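Local coordinates for chitinase A (Cycas revoluta, PDB 4MNK), which probably hydrolyses chitin, the polymer of N-acetylglucosamine, as a plant class V chitinase of glycoside hydrolase family 18, at residues G8-A12 against Y13-E17; S16-P20 against S21-S25; D57-P60 against T61-L65; G267-S270 against F271-Q275; E44-V47 against P48-S51. All coordinates share one frame; numbering follows the deposited sequence.

From the N terminus, contact 1 turns the chain out of strand 5-11 into the loop that leads to strand 30-36, and contact 2 carries that loop on, the two sharing S16 and E17. Contact 5 comes next, a turn between strand 30-36 and helix 52-63, and contact 3 lies in the last part of that helix and the chain just beyond. Far along the chain, contact 4 joins strand 262-270 to helix 271-279. Contact 2 begins where contact 1 ends; the others follow in series, and none nests or crosses. In space contacts 1, 2 and 3 form one cluster: W10 NE1 bonds F18 O, W10 packs on F58, and S21 O probably bonds R64 NH1.

Contact 1 (G8-A12 against Y13-E17); sequences GFWPA and YSVSE. With NAG (2-acetamido-2-deoxy-beta-D-glucopyranose), chain B.
The Y13 ring has the N-acetylglucosamine unit over one face, with sugar C5 3.6 Å above the ring plane and over its centre. The P11 ring meets the same phenol obliquely, and P11 CB comes within 3.4 Å of Y13 CE2. At the other flat group, the W10 indole, A12 N sits above one face toward the rim, while V15 CA lies at the edge near the ring plane, 3.8 Å from W10 CZ2. V15 CG2 follows along the same benzo edge, near CH2.

Between these two aromatic groups the chain turns on one carbonyl. P11 O accepts from S14 N at 3.1 Å and from S14 OG at 2.8 Å; the hydroxyl comes nearly in line with the carbonyl bond, the amide from above its plane. S14 OG can fold back in this way because it stands between its own N and carbonyl carbon (chi1 71°). V15 N then bonds to A12 O at 3.3 Å, continuing the turn. The indole N-H is used elsewhere, donating to F18 O, and F58 packs against the ring.

A sugar carbon set over an aromatic face is consistent with the way aromatic residues line chitinase clefts. Here it occurs just after strand 5-11 of the family 18 TIM barrel, where Y13 lines the glycan pocket.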
loop_
_atom_site.group_PDB
_atom_site.type_symbol
_atom_site.label_atom_id
_atom_site.label_comp_id
_atom_site.label_asym_id
_atom_site.label_seq_id
_atom_site.Cartn_x
_atom_site.Cartn_y
_atom_site.Cartn_z
ATOM N N GLY A 8 5.938 -5.088 3.710
ATOM C CA GLY A 8 6.615 -4.211 2.757
ATOM C C GLY A 8 6.273 -4.565 1.327
ATOM O O GLY A 8 6.180 -5.744 0.981
ATOM N N PHE A 9 6.091 -3.540 0.498
ATOM C CA PHE A 9 5.831 -3.718 -0.927
ATOM C C PHE A 9 7.076 -3.418 -1.742
ATOM O O PHE A 9 7.673 -2.346 -1.597
ATOM C CB PHE A 9 4.717 -2.777 -1.386
ATOM C CG PHE A 9 3.339 -3.233 -1.012
ATOM C CD1 PHE A 9 2.838 -3.002 0.266
ATOM C CD2 PHE A 9 2.531 -3.880 -1.941
ATOM C CE1 PHE A 9 1.561 -3.423 0.618
ATOM C CE2 PHE A 9 1.249 -4.300 -1.600
ATOM C CZ PHE A 9 0.765 -4.069 -0.316
ATOM N N TRP A 10 7.460 -4.361 -2.603
ATOM C CA TRP A 10 8.558 -4.163 -3.547
ATOM C C TRP A 10 8.004 -4.080 -4.961
ATOM O O TRP A 10 7.404 -5.044 -5.443
ATOM C CB TRP A 10 9.585 -5.293 -3.461
ATOM C CG TRP A 10 10.718 -5.092 -4.431
ATOM C CD1 TRP A 10 11.781 -4.253 -4.277
ATOM C CD2 TRP A 10 10.877 -5.713 -5.719
ATOM N NE1 TRP A 10 12.601 -4.321 -5.378
ATOM C CE2 TRP A 10 12.071 -5.205 -6.280
ATOM C CE3 TRP A 10 10.131 -6.650 -6.449
ATOM C CZ2 TRP A 10 12.541 -5.603 -7.538
ATOM C CZ3 TRP A 10 10.600 -7.046 -7.702
ATOM C CH2 TRP A 10 11.795 -6.523 -8.229
ATOM N N PRO A 11 8.208 -2.936 -5.637
ATOM C CA PRO A 11 7.700 -2.801 -6.992
ATOM C C PRO A 11 8.724 -3.252 -8.030
ATOM O O PRO A 11 9.888 -2.836 -7.992
ATOM C CB PRO A 11 7.420 -1.306 -7.101
ATOM C CG PRO A 11 8.448 -0.669 -6.214
ATOM C CD PRO A 11 8.864 -1.697 -5.178
ATOM N N ALA A 12 8.280 -4.099 -8.953
ATOM C CA ALA A 12 9.156 -4.675 -9.972
ATOM C C ALA A 12 9.873 -3.645 -10.854
ATOM O O ALA A 12 10.953 -3.928 -11.370
ATOM C CB ALA A 12 8.394 -5.677 -10.822
ATOM N N TYR A 13 9.290 -2.454 -11.002
ATOM C CA TYR A 13 9.896 -1.392 -11.820
ATOM C C TYR A 13 11.285 -0.993 -11.320
ATOM O O TYR A 13 12.091 -0.457 -12.080
ATOM C CB TYR A 13 8.982 -0.149 -11.913
ATOM C CG TYR A 13 8.977 0.756 -10.684
ATOM C CD1 TYR A 13 10.088 1.541 -10.361
ATOM C CD2 TYR A 13 7.856 0.842 -9.859
ATOM C CE1 TYR A 13 10.094 2.362 -9.241
ATOM C CE2 TYR A 13 7.848 1.671 -8.737
ATOM C CZ TYR A 13 8.973 2.424 -8.433
ATOM O OH TYR A 13 8.991 3.244 -7.325
ATOM N N SER A 14 11.554 -1.255 -10.041
ATOM C CA SER A 14 12.766 -0.764 -9.389
ATOM C C SER A 14 13.948 -1.730 -9.460
ATOM O O SER A 14 15.002 -1.454 -8.889
ATOM C CB SER A 14 12.470 -0.402 -7.928
ATOM O OG SER A 14 12.242 -1.564 -7.143
ATOM N N VAL A 15 13.779 -2.839 -10.180
ATOM C CA VAL A 15 14.744 -3.949 -10.157
ATOM C C VAL A 15 16.214 -3.567 -10.426
ATOM O O VAL A 15 17.113 -4.089 -9.764
ATOM C CB VAL A 15 14.284 -5.133 -11.064
ATOM C CG1 VAL A 15 14.368 -4.778 -12.551
ATOM C CG2 VAL A 15 15.070 -6.405 -10.749
ATOM N N SER A 16 16.448 -2.656 -11.369
ATOM C CA SER A 16 17.816 -2.279 -11.747
ATOM C C SER A 16 18.532 -1.477 -10.657
ATOM O O SER A 16 19.734 -1.647 -10.446
ATOM C CB SER A 16 17.835 -1.514 -13.074
ATOM O OG SER A 16 17.316 -2.302 -14.130
ATOM N N GLU A 17 17.792 -0.611 -9.967
ATOM C CA GLU A 17 18.372 0.226 -8.913
ATOM C C GLU A 17 18.208 -0.369 -7.514
ATOM O O GLU A 17 19.012 -0.097 -6.624
ATOM C CB GLU A 17 17.833 1.662 -8.974
ATOM C CG GLU A 17 16.315 1.795 -8.951
ATOM C CD GLU A 17 15.828 3.212 -9.237
ATOM O OE1 GLU A 17 14.598 3.427 -9.213
ATOM O OE2 GLU A 17 16.661 4.110 -9.491
HETATM C C1 NAG B . 5.791 3.498 -11.763
HETATM C C2 NAG B . 5.606 3.305 -13.269
HETATM C C3 NAG B . 6.937 3.044 -13.977
HETATM C C4 NAG B . 8.035 4.006 -13.525
HETATM C C5 NAG B . 8.073 4.122 -11.999
HETATM C C6 NAG B . 9.092 5.153 -11.515
HETATM C C7 NAG B . 3.394 2.394 -13.816
HETATM C C8 NAG B . 2.594 1.151 -14.071
HETATM N N2 NAG B . 4.686 2.211 -13.539
HETATM O O3 NAG B . 6.754 3.165 -15.371
HETATM O O4 NAG B . 9.278 3.544 -14.009
HETATM O O5 NAG B . 6.790 4.469 -11.511
HETATM O O6 NAG B . 8.639 6.462 -11.786
HETATM O O7 NAG B . 2.848 3.498 -13.865
#

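Contact 2 (S16-P20 against S21-S25); sequences SEFPP and SKINS
Apolar contact between F18 and K22 comes first. K22 CB lies over one face of the F18 ring in a CH-pi contact, 3.8 Å from the centroid and 15° off the ring normal. F18 carries its ring there with CG anti to the backbone N (chi1 -161°). The lysine chain then runs obliquely past the P19 ring, K22 CD being 3.8 Å from P19 CD, before it bends at its last torsion. I23 crosses F18 at about a right angle, bringing I23 CG1 to 3.8 Å from F18 CE2.

Backbone hydrogen bonds form the second group. K22 N donates to P19 O at 2.9 Å and I23 N to P20 O at 3.1 Å, both donors standing above the carbonyl plane, as happens in the tight 3-10 turn formed here. A water supplies the third kind of link, donating to P20 O at 2.7 Å and to I23 O at 2.9 Å, so P20 O takes two donors.

Outside the turn, I23 also packs on W10 of strand 5-11 and on F58 and V62 of helix 52-63. The chemistry is thus divided: aliphatic methylenes of an exposed lysine cover a buried phenyl ring, its ammonium end leads away, and the prolines, which have no N-H to give, serve through their carbonyls as acceptors.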
loop_
_atom_site.group_PDB
_atom_site.type_symbol
_atom_site.label_atom_id
_atom_site.label_comp_id
_atom_site.label_asym_id
_atom_site.label_seq_id
_atom_site.Cartn_x
_atom_site.Cartn_y
_atom_site.Cartn_z
ATOM N N SER A 16 16.448 -2.656 -11.369
ATOM C CA SER A 16 17.816 -2.279 -11.747
ATOM C C SER A 16 18.532 -1.477 -10.657
ATOM O O SER A 16 19.734 -1.647 -10.446
ATOM C CB SER A 16 17.835 -1.514 -13.074
ATOM O OG SER A 16 17.316 -2.302 -14.130
ATOM N N GLU A 17 17.792 -0.611 -9.967
ATOM C CA GLU A 17 18.372 0.226 -8.913
ATOM C C GLU A 17 18.208 -0.369 -7.514
ATOM O O GLU A 17 19.012 -0.097 -6.624
ATOM C CB GLU A 17 17.833 1.662 -8.974
ATOM C CG GLU A 17 16.315 1.795 -8.951
ATOM C CD GLU A 17 15.828 3.212 -9.237
ATOM O OE1 GLU A 17 14.598 3.427 -9.213
ATOM O OE2 GLU A 17 16.661 4.110 -9.491
ATOM N N PHE A 18 17.173 -1.189 -7.332
ATOM C CA PHE A 18 16.896 -1.814 -6.041
ATOM C C PHE A 18 16.366 -3.233 -6.252
ATOM O O PHE A 18 15.158 -3.471 -6.165
ATOM C CB PHE A 18 15.904 -0.962 -5.236
ATOM C CG PHE A 18 15.901 -1.253 -3.759
ATOM C CD1 PHE A 18 16.815 -0.635 -2.910
ATOM C CD2 PHE A 18 14.973 -2.135 -3.212
ATOM C CE1 PHE A 18 16.810 -0.897 -1.543
ATOM C CE2 PHE A 18 14.958 -2.399 -1.849
ATOM C CZ PHE A 18 15.877 -1.781 -1.012
ATOM N N PRO A 19 17.267 -4.189 -6.545
ATOM C CA PRO A 19 16.830 -5.575 -6.708
ATOM C C PRO A 19 16.351 -6.160 -5.375
ATOM O O PRO A 19 16.679 -5.617 -4.321
ATOM C CB PRO A 19 18.095 -6.286 -7.202
ATOM C CG PRO A 19 19.217 -5.454 -6.701
ATOM C CD PRO A 19 18.723 -4.042 -6.735
ATOM N N PRO A 20 15.565 -7.254 -5.415
ATOM C CA PRO A 20 15.056 -7.840 -4.170
ATOM C C PRO A 20 16.141 -8.179 -3.143
ATOM O O PRO A 20 15.871 -8.174 -1.940
ATOM C CB PRO A 20 14.340 -9.103 -4.654
ATOM C CG PRO A 20 13.875 -8.735 -6.022
ATOM C CD PRO A 20 15.005 -7.931 -6.600
ATOM N N SER A 21 17.358 -8.449 -3.612
ATOM C CA SER A 21 18.480 -8.747 -2.723
ATOM C C SER A 21 18.834 -7.600 -1.770
ATOM O O SER A 21 19.475 -7.823 -0.745
ATOM C CB SER A 21 19.713 -9.149 -3.536
ATOM O OG SER A 21 20.128 -8.088 -4.382
ATOM N N LYS A 22 18.405 -6.385 -2.112
ATOM C CA LYS A 22 18.687 -5.199 -1.302
ATOM C C LYS A 22 17.688 -4.976 -0.167
ATOM O O LYS A 22 17.948 -4.172 0.731
ATOM C CB LYS A 22 18.761 -3.950 -2.182
ATOM C CG LYS A 22 20.024 -3.855 -3.021
ATOM C CD LYS A 22 20.167 -2.471 -3.636
ATOM C CE LYS A 22 21.541 -2.276 -4.256
ATOM N NZ LYS A 22 22.608 -2.149 -3.228
ATOM N N ILE A 23 16.555 -5.677 -0.208
ATOM C CA ILE A 23 15.535 -5.559 0.838
ATOM C C ILE A 23 16.065 -6.133 2.145
ATOM O O ILE A 23 16.560 -7.261 2.175
ATOM C CB ILE A 23 14.232 -6.307 0.463
ATOM C CG1 ILE A 23 13.656 -5.783 -0.859
ATOM C CG2 ILE A 23 13.202 -6.196 1.597
ATOM C CD1 ILE A 23 12.576 -6.670 -1.458
ATOM N N ASN A 24 15.971 -5.364 3.226
ATOM C CA ASN A 24 16.313 -5.907 4.532
ATOM C C ASN A 24 15.137 -6.708 5.082
ATOM O O ASN A 24 14.322 -6.188 5.857
ATOM C CB ASN A 24 16.760 -4.822 5.516
ATOM C CG ASN A 24 17.316 -5.404 6.803
ATOM O OD1 ASN A 24 17.170 -6.597 7.071
ATOM N ND2 ASN A 24 17.956 -4.565 7.606
ATOM N N SER A 25 15.040 -7.971 4.679
ATOM C CA SER A 25 13.879 -8.786 5.035
ATOM C C SER A 25 13.817 -9.178 6.515
ATOM O O SER A 25 12.815 -9.740 6.959
ATOM C CB SER A 25 13.785 -10.018 4.137
ATOM O OG SER A 25 15.024 -10.695 4.092
HETATM O O HOH W 1 16.622 -9.478 0.353
#

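Contact 3 (D57-P60 against T61-L65); sequences DFTP and TVRRL
V62 sets its CG1 methyl over one face of the F58 ring, 4.2 Å above the plane and displaced toward the rim. One helical turn separates the two residues. Both F58 and V62 touch T71 of strand 70-77, so this side of helix 52-63 faces the barrel. Beside them T59 and R63 run alongside, pointing the same way, with T59 CG2 3.8 Å from R63 CD; the T59 hydroxyl itself bonds to the hydroxyl of T71.

P60 brings no N-H to the helix and kinks it. Just after it, D57 O accepts twice from T61: from the amide N at 3.0 Å, nearly in line with the carbonyl, and from OG1 at 2.9 Å, from above its plane. The hydroxyl reaches back because it stands anti to the carbonyl carbon of T61 (chi1 -69°). With a valine here, D57 O would probably lose its hydroxyl donor, leaving the amide of the same residue.

Farther along, R64 N and R64 NH2 reach T61 O from opposite faces of the carbonyl plane, the latter at 2.9 Å with T61 O lying in the guanidinium plane; R64 NH1 goes to S21 O. Threonine hydroxyl and arginine guanidinium thus add side-chain donors to carbonyls in this kinked part of the helix, and the positive group links it to the loop of residues 21-25.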
loop_
_atom_site.group_PDB
_atom_site.type_symbol
_atom_site.label_atom_id
_atom_site.label_comp_id
_atom_site.label_asym_id
_atom_site.label_seq_id
_atom_site.Cartn_x
_atom_site.Cartn_y
_atom_site.Cartn_z
ATOM N N ASP A 57 12.535 -15.575 -8.671
ATOM C CA ASP A 57 13.662 -15.448 -7.755
ATOM C C ASP A 57 13.342 -14.628 -6.511
ATOM O O ASP A 57 14.063 -14.706 -5.519
ATOM C CB ASP A 57 14.873 -14.836 -8.468
ATOM C CG ASP A 57 15.537 -15.791 -9.449
ATOM O OD1 ASP A 57 15.162 -16.984 -9.511
ATOM O OD2 ASP A 57 16.454 -15.332 -10.159
ATOM N N PHE A 58 12.264 -13.848 -6.568
ATOM C CA PHE A 58 11.912 -12.919 -5.492
ATOM C C PHE A 58 11.871 -13.591 -4.121
ATOM O O PHE A 58 12.534 -13.143 -3.183
ATOM C CB PHE A 58 10.572 -12.237 -5.794
ATOM C CG PHE A 58 10.143 -11.240 -4.748
ATOM C CD1 PHE A 58 10.660 -9.947 -4.749
ATOM C CD2 PHE A 58 9.211 -11.588 -3.773
ATOM C CE1 PHE A 58 10.266 -9.020 -3.793
ATOM C CE2 PHE A 58 8.811 -10.665 -2.810
ATOM C CZ PHE A 58 9.337 -9.378 -2.823
ATOM N N THR A 59 11.089 -14.661 -4.003
ATOM C CA THR A 59 10.856 -15.274 -2.697
ATOM C C THR A 59 12.100 -15.975 -2.126
ATOM O O THR A 59 12.478 -15.693 -0.987
ATOM C CB THR A 59 9.585 -16.159 -2.688
ATOM O OG1 THR A 59 8.459 -15.359 -3.072
ATOM C CG2 THR A 59 9.337 -16.745 -1.307
ATOM N N PRO A 60 12.760 -16.858 -2.912
ATOM C CA PRO A 60 14.017 -17.424 -2.405
ATOM C C PRO A 60 15.046 -16.355 -2.023
ATOM O O PRO A 60 15.752 -16.513 -1.029
ATOM C CB PRO A 60 14.522 -18.275 -3.575
ATOM C CG PRO A 60 13.292 -18.630 -4.330
ATOM C CD PRO A 60 12.392 -17.440 -4.218
ATOM N N THR A 61 15.110 -15.265 -2.788
ATOM C CA THR A 61 16.063 -14.195 -2.499
ATOM C C THR A 61 15.783 -13.514 -1.161
ATOM O O THR A 61 16.680 -13.412 -0.320
ATOM C CB THR A 61 16.120 -13.148 -3.630
ATOM O OG1 THR A 61 16.721 -13.742 -4.783
ATOM C CG2 THR A 61 16.947 -11.930 -3.224
ATOM N N VAL A 62 14.553 -13.056 -0.951
ATOM C CA VAL A 62 14.259 -12.324 0.283
ATOM C C VAL A 62 14.332 -13.233 1.512
ATOM O O VAL A 62 14.717 -12.793 2.587
ATOM C CB VAL A 62 12.921 -11.531 0.231
ATOM C CG1 VAL A 62 12.941 -10.520 -0.914
ATOM C CG2 VAL A 62 11.706 -12.458 0.147
ATOM N N ARG A 63 14.013 -14.512 1.341
ATOM C CA ARG A 63 14.051 -15.444 2.465
ATOM C C ARG A 63 15.473 -15.779 2.933
ATOM O O ARG A 63 15.654 -16.244 4.052
ATOM C CB ARG A 63 13.247 -16.714 2.166
ATOM C CG ARG A 63 11.746 -16.480 2.008
ATOM C CD ARG A 63 10.963 -17.787 1.995
ATOM N NE ARG A 63 10.504 -18.146 3.334
ATOM C CZ ARG A 63 9.791 -19.230 3.636
ATOM N NH1 ARG A 63 9.448 -20.099 2.696
ATOM N NH2 ARG A 63 9.431 -19.444 4.893
ATOM N N ARG A 64 16.480 -15.516 2.102
ATOM C CA ARG A 64 17.864 -15.819 2.482
ATOM C C ARG A 64 18.327 -15.034 3.719
ATOM O O ARG A 64 19.130 -15.537 4.509
ATOM C CB ARG A 64 18.821 -15.603 1.302
ATOM C CG ARG A 64 19.405 -14.208 1.209
ATOM C CD ARG A 64 20.007 -13.911 -0.148
ATOM N NE ARG A 64 20.663 -12.604 -0.148
ATOM C CZ ARG A 64 20.030 -11.430 -0.161
ATOM N NH1 ARG A 64 20.732 -10.307 -0.152
ATOM N NH2 ARG A 64 18.701 -11.373 -0.183
ATOM N N LEU A 65 17.807 -13.817 3.890
ATOM C CA LEU A 65 18.185 -12.959 5.019
ATOM C C LEU A 65 17.297 -13.185 6.234
ATOM O O LEU A 65 17.701 -12.925 7.365
ATOM C CB LEU A 65 18.147 -11.479 4.618
ATOM C CG LEU A 65 19.015 -11.013 3.443
ATOM C CD1 LEU A 65 18.820 -9.523 3.209
ATOM C CD2 LEU A 65 20.494 -11.325 3.653
#

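Contact 4 (G267-S270 against F271-Q275); sequences GALS and FSEIQ
S270 supplies two acceptors to the first turn of helix 271-279. Its OG takes the amide N-H of E273 at 3.0 Å, with an angle of 157° at the hydrogen. S270 O accepts from I274 N at 2.9 Å, the donor lying nearly in line with the C=O bond. The hydroxyl reaches E273 N because it stands between the N and the carbonyl carbon of S270 (chi1 74°), and it also touches E273 CG at 3.3 Å.

This is the N-cap at a strand-to-helix junction within the family 18 domain: strand 262-270 ends at S270, and the short segments 268-270 and 271-275 lie at 82° to each other. An alanine at this position would lose the hydroxyl, and E273 N is likely to be left without its capping acceptor.

L269, just before the cap, packs across the first turn. In the conformer modelled here its CG and CD1 each approach E273 CB at 3.7 Å, side chains crossing at about a right angle, and its CD2 lies 3.9 Å from I274 CG1, while I274 CD1 reaches back to L269 O. Other polar groups find partners outside: S272 OG bonds to I334 N, and E273 OE1 accepts from N276 ND2. Through their backbones, F271 and L269 pair with L240 and G242 respectively. A268, earlier on the strand, touches bound N-acetylglucosamine.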
loop_
_atom_site.group_PDB
_atom_site.type_symbol
_atom_site.label_atom_id
_atom_site.label_comp_id
_atom_site.label_asym_id
_atom_site.label_seq_id
_atom_site.Cartn_x
_atom_site.Cartn_y
_atom_site.Cartn_z
ATOM N N GLY A 267 5.827 15.646 -8.272
ATOM C CA GLY A 267 5.039 15.701 -7.043
ATOM C C GLY A 267 5.324 14.642 -5.994
ATOM O O GLY A 267 4.687 14.639 -4.943
ATOM N N ALA A 268 6.274 13.749 -6.264
ATOM C CA ALA A 268 6.628 12.691 -5.316
ATOM C C ALA A 268 8.135 12.480 -5.212
ATOM O O ALA A 268 8.837 12.439 -6.226
ATOM C CB ALA A 268 5.934 11.389 -5.684
ATOM N N LEU A 269 8.611 12.310 -3.984
ATOM C CA LEU A 269 10.033 12.149 -3.718
ATOM C C LEU A 269 10.237 11.016 -2.721
ATOM O O LEU A 269 9.596 10.993 -1.672
ATOM C CB LEU A 269 10.595 13.451 -3.153
ATOM C CG LEU A 269 12.089 13.698 -3.332
ATOM C CD1 LEU A 269 12.464 13.649 -4.806
ATOM C CD2 LEU A 269 12.487 15.032 -2.717
ATOM N N SER A 270 11.125 10.077 -3.046
ATOM C CA SER A 270 11.404 8.942 -2.161
ATOM C C SER A 270 12.026 9.435 -0.858
ATOM O O SER A 270 12.682 10.483 -0.837
ATOM C CB SER A 270 12.348 7.950 -2.835
ATOM O OG SER A 270 13.668 8.463 -2.874
ATOM N N PHE A 271 11.829 8.685 0.224
ATOM C CA PHE A 271 12.458 9.025 1.497
ATOM C C PHE A 271 13.969 9.202 1.350
ATOM O O PHE A 271 14.539 10.145 1.896
ATOM C CB PHE A 271 12.143 7.980 2.567
ATOM C CG PHE A 271 12.726 8.301 3.913
ATOM C CD1 PHE A 271 13.829 7.606 4.391
ATOM C CD2 PHE A 271 12.177 9.311 4.698
ATOM C CE1 PHE A 271 14.373 7.907 5.637
ATOM C CE2 PHE A 271 12.716 9.620 5.946
ATOM C CZ PHE A 271 13.813 8.913 6.413
ATOM N N SER A 272 14.611 8.303 0.604
ATOM C CA SER A 272 16.052 8.394 0.372
ATOM C C SER A 272 16.438 9.707 -0.317
ATOM O O SER A 272 17.433 10.336 0.051
ATOM C CB SER A 272 16.555 7.183 -0.415
ATOM O OG SER A 272 16.400 6.003 0.353
ATOM N N GLU A 273 15.640 10.134 -1.291
ATOM C CA GLU A 273 15.880 11.417 -1.947
ATOM C C GLU A 273 15.604 12.598 -1.013
ATOM O O GLU A 273 16.263 13.630 -1.111
ATOM C CB GLU A 273 15.093 11.541 -3.255
ATOM C CG GLU A 273 15.596 10.638 -4.393
ATOM C CD GLU A 273 17.028 10.941 -4.850
ATOM O OE1 GLU A 273 17.552 12.041 -4.564
ATOM O OE2 GLU A 273 17.630 10.066 -5.510
ATOM N N ILE A 274 14.646 12.437 -0.102
ATOM C CA ILE A 274 14.376 13.449 0.920
ATOM C C ILE A 274 15.563 13.584 1.878
ATOM O O ILE A 274 15.922 14.695 2.272
ATOM C CB ILE A 274 13.058 13.161 1.679
ATOM C CG1 ILE A 274 11.870 13.291 0.719
ATOM C CG2 ILE A 274 12.891 14.103 2.875
ATOM C CD1 ILE A 274 10.570 12.701 1.231
ATOM N N GLN A 275 16.188 12.460 2.225
ATOM C CA GLN A 275 17.416 12.488 3.023
ATOM C C GLN A 275 18.537 13.239 2.301
ATOM O O GLN A 275 19.264 14.021 2.922
ATOM C CB GLN A 275 17.870 11.073 3.405
ATOM C CG GLN A 275 16.852 10.276 4.221
ATOM C CD GLN A 275 16.488 10.949 5.531
ATOM O OE1 GLN A 275 17.221 10.858 6.514
ATOM N NE2 GLN A 275 15.342 11.621 5.552
#

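Contact 5 (E44-V47 against P48-S51); sequences EVRV and PPGS
P48 O is gripped twice by S51: the amide N closes the turn at 3.0 Å, and in the conformer given here S51 OG also donates, at 2.6 Å, in the carbonyl plane and on a lone pair. The result is a type II beta turn from P48 to S51, leading the loop into helix 52-63, with G50 at backbone angles that call for glycine. In that same conformer S51 OG rests against V47, a buried valine that also packs on Y33.

Ahead of the turn, R46 crosses P49 at about a right angle. P49 CG sits 3.4 Å above the guanidinium plane, over its centre, and P49 CD lies 3.5 Å from R46 NE. The arginine chain is extended from CG to NE, and R46 NE makes a salt bridge to E37.

Chemically, the guanidinium divides its surroundings: an acidic partner answers its charge at NE, and a proline ring lies on one flat face. Together the two would probably limit how far the group can turn.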
loop_
_atom_site.group_PDB
_atom_site.type_symbol
_atom_site.label_atom_id
_atom_site.label_comp_id
_atom_site.label_asym_id
_atom_site.label_seq_id
_atom_site.Cartn_x
_atom_site.Cartn_y
_atom_site.Cartn_z
ATOM N N GLU A 44 -6.059 -14.254 -17.890
ATOM C CA GLU A 44 -5.077 -15.215 -17.422
ATOM C C GLU A 44 -3.972 -14.393 -16.771
ATOM O O GLU A 44 -3.054 -13.902 -17.438
ATOM C CB GLU A 44 -4.548 -16.076 -18.575
ATOM C CG GLU A 44 -5.629 -16.795 -19.393
ATOM C CD GLU A 44 -6.343 -17.905 -18.637
ATOM O OE1 GLU A 44 -5.754 -18.479 -17.696
ATOM O OE2 GLU A 44 -7.498 -18.214 -19.002
ATOM N N VAL A 45 -4.104 -14.217 -15.460
ATOM C CA VAL A 45 -3.224 -13.355 -14.673
ATOM C C VAL A 45 -1.771 -13.816 -14.790
ATOM O O VAL A 45 -1.490 -15.014 -14.800
ATOM C CB VAL A 45 -3.689 -13.302 -13.195
ATOM C CG1 VAL A 45 -2.744 -12.473 -12.333
ATOM C CG2 VAL A 45 -5.089 -12.730 -13.117
ATOM N N ARG A 46 -0.861 -12.853 -14.901
ATOM C CA ARG A 46 0.553 -13.136 -15.146
ATOM C C ARG A 46 1.419 -11.968 -14.680
ATOM O O ARG A 46 0.939 -10.843 -14.565
ATOM C CB ARG A 46 0.778 -13.368 -16.646
ATOM C CG ARG A 46 0.468 -12.148 -17.503
ATOM C CD ARG A 46 0.651 -12.417 -18.977
ATOM N NE ARG A 46 0.573 -11.178 -19.744
ATOM C CZ ARG A 46 0.607 -11.108 -21.071
ATOM N NH1 ARG A 46 0.535 -9.926 -21.668
ATOM N NH2 ARG A 46 0.713 -12.211 -21.800
ATOM N N VAL A 47 2.701 -12.217 -14.431
ATOM C CA VAL A 47 3.622 -11.091 -14.301
ATOM C C VAL A 47 3.898 -10.567 -15.710
ATOM O O VAL A 47 3.790 -11.330 -16.679
ATOM C CB VAL A 47 4.936 -11.435 -13.550
ATOM C CG1 VAL A 47 4.645 -11.749 -12.095
ATOM C CG2 VAL A 47 5.680 -12.579 -14.219
ATOM N N PRO A 48 4.208 -9.263 -15.841
ATOM C CA PRO A 48 4.536 -8.735 -17.161
ATOM C C PRO A 48 5.542 -9.645 -17.876
ATOM O O PRO A 48 6.595 -9.952 -17.310
ATOM C CB PRO A 48 5.155 -7.376 -16.839
ATOM C CG PRO A 48 4.452 -6.944 -15.592
ATOM C CD PRO A 48 4.193 -8.203 -14.811
ATOM N N PRO A 49 5.204 -10.122 -19.093
ATOM C CA PRO A 49 6.144 -10.964 -19.835
ATOM C C PRO A 49 7.533 -10.334 -19.904
ATOM O O PRO A 49 7.665 -9.127 -20.118
ATOM C CB PRO A 49 5.500 -11.061 -21.217
ATOM C CG PRO A 49 4.046 -11.014 -20.920
ATOM C CD PRO A 49 3.908 -10.020 -19.793
ATOM N N GLY A 50 8.552 -11.157 -19.690
ATOM C CA GLY A 50 9.925 -10.680 -19.588
ATOM C C GLY A 50 10.433 -10.583 -18.159
ATOM O O GLY A 50 11.640 -10.508 -17.939
ATOM N N SER A 51 9.519 -10.586 -17.192
ATOM C CA SER A 51 9.895 -10.478 -15.783
ATOM C C SER A 51 9.646 -11.768 -15.000
ATOM O O SER A 51 9.578 -11.745 -13.768
ATOM C CB SER A 51 9.159 -9.314 -15.121
ATOM O OG SER A 51 7.783 -9.607 -14.980
#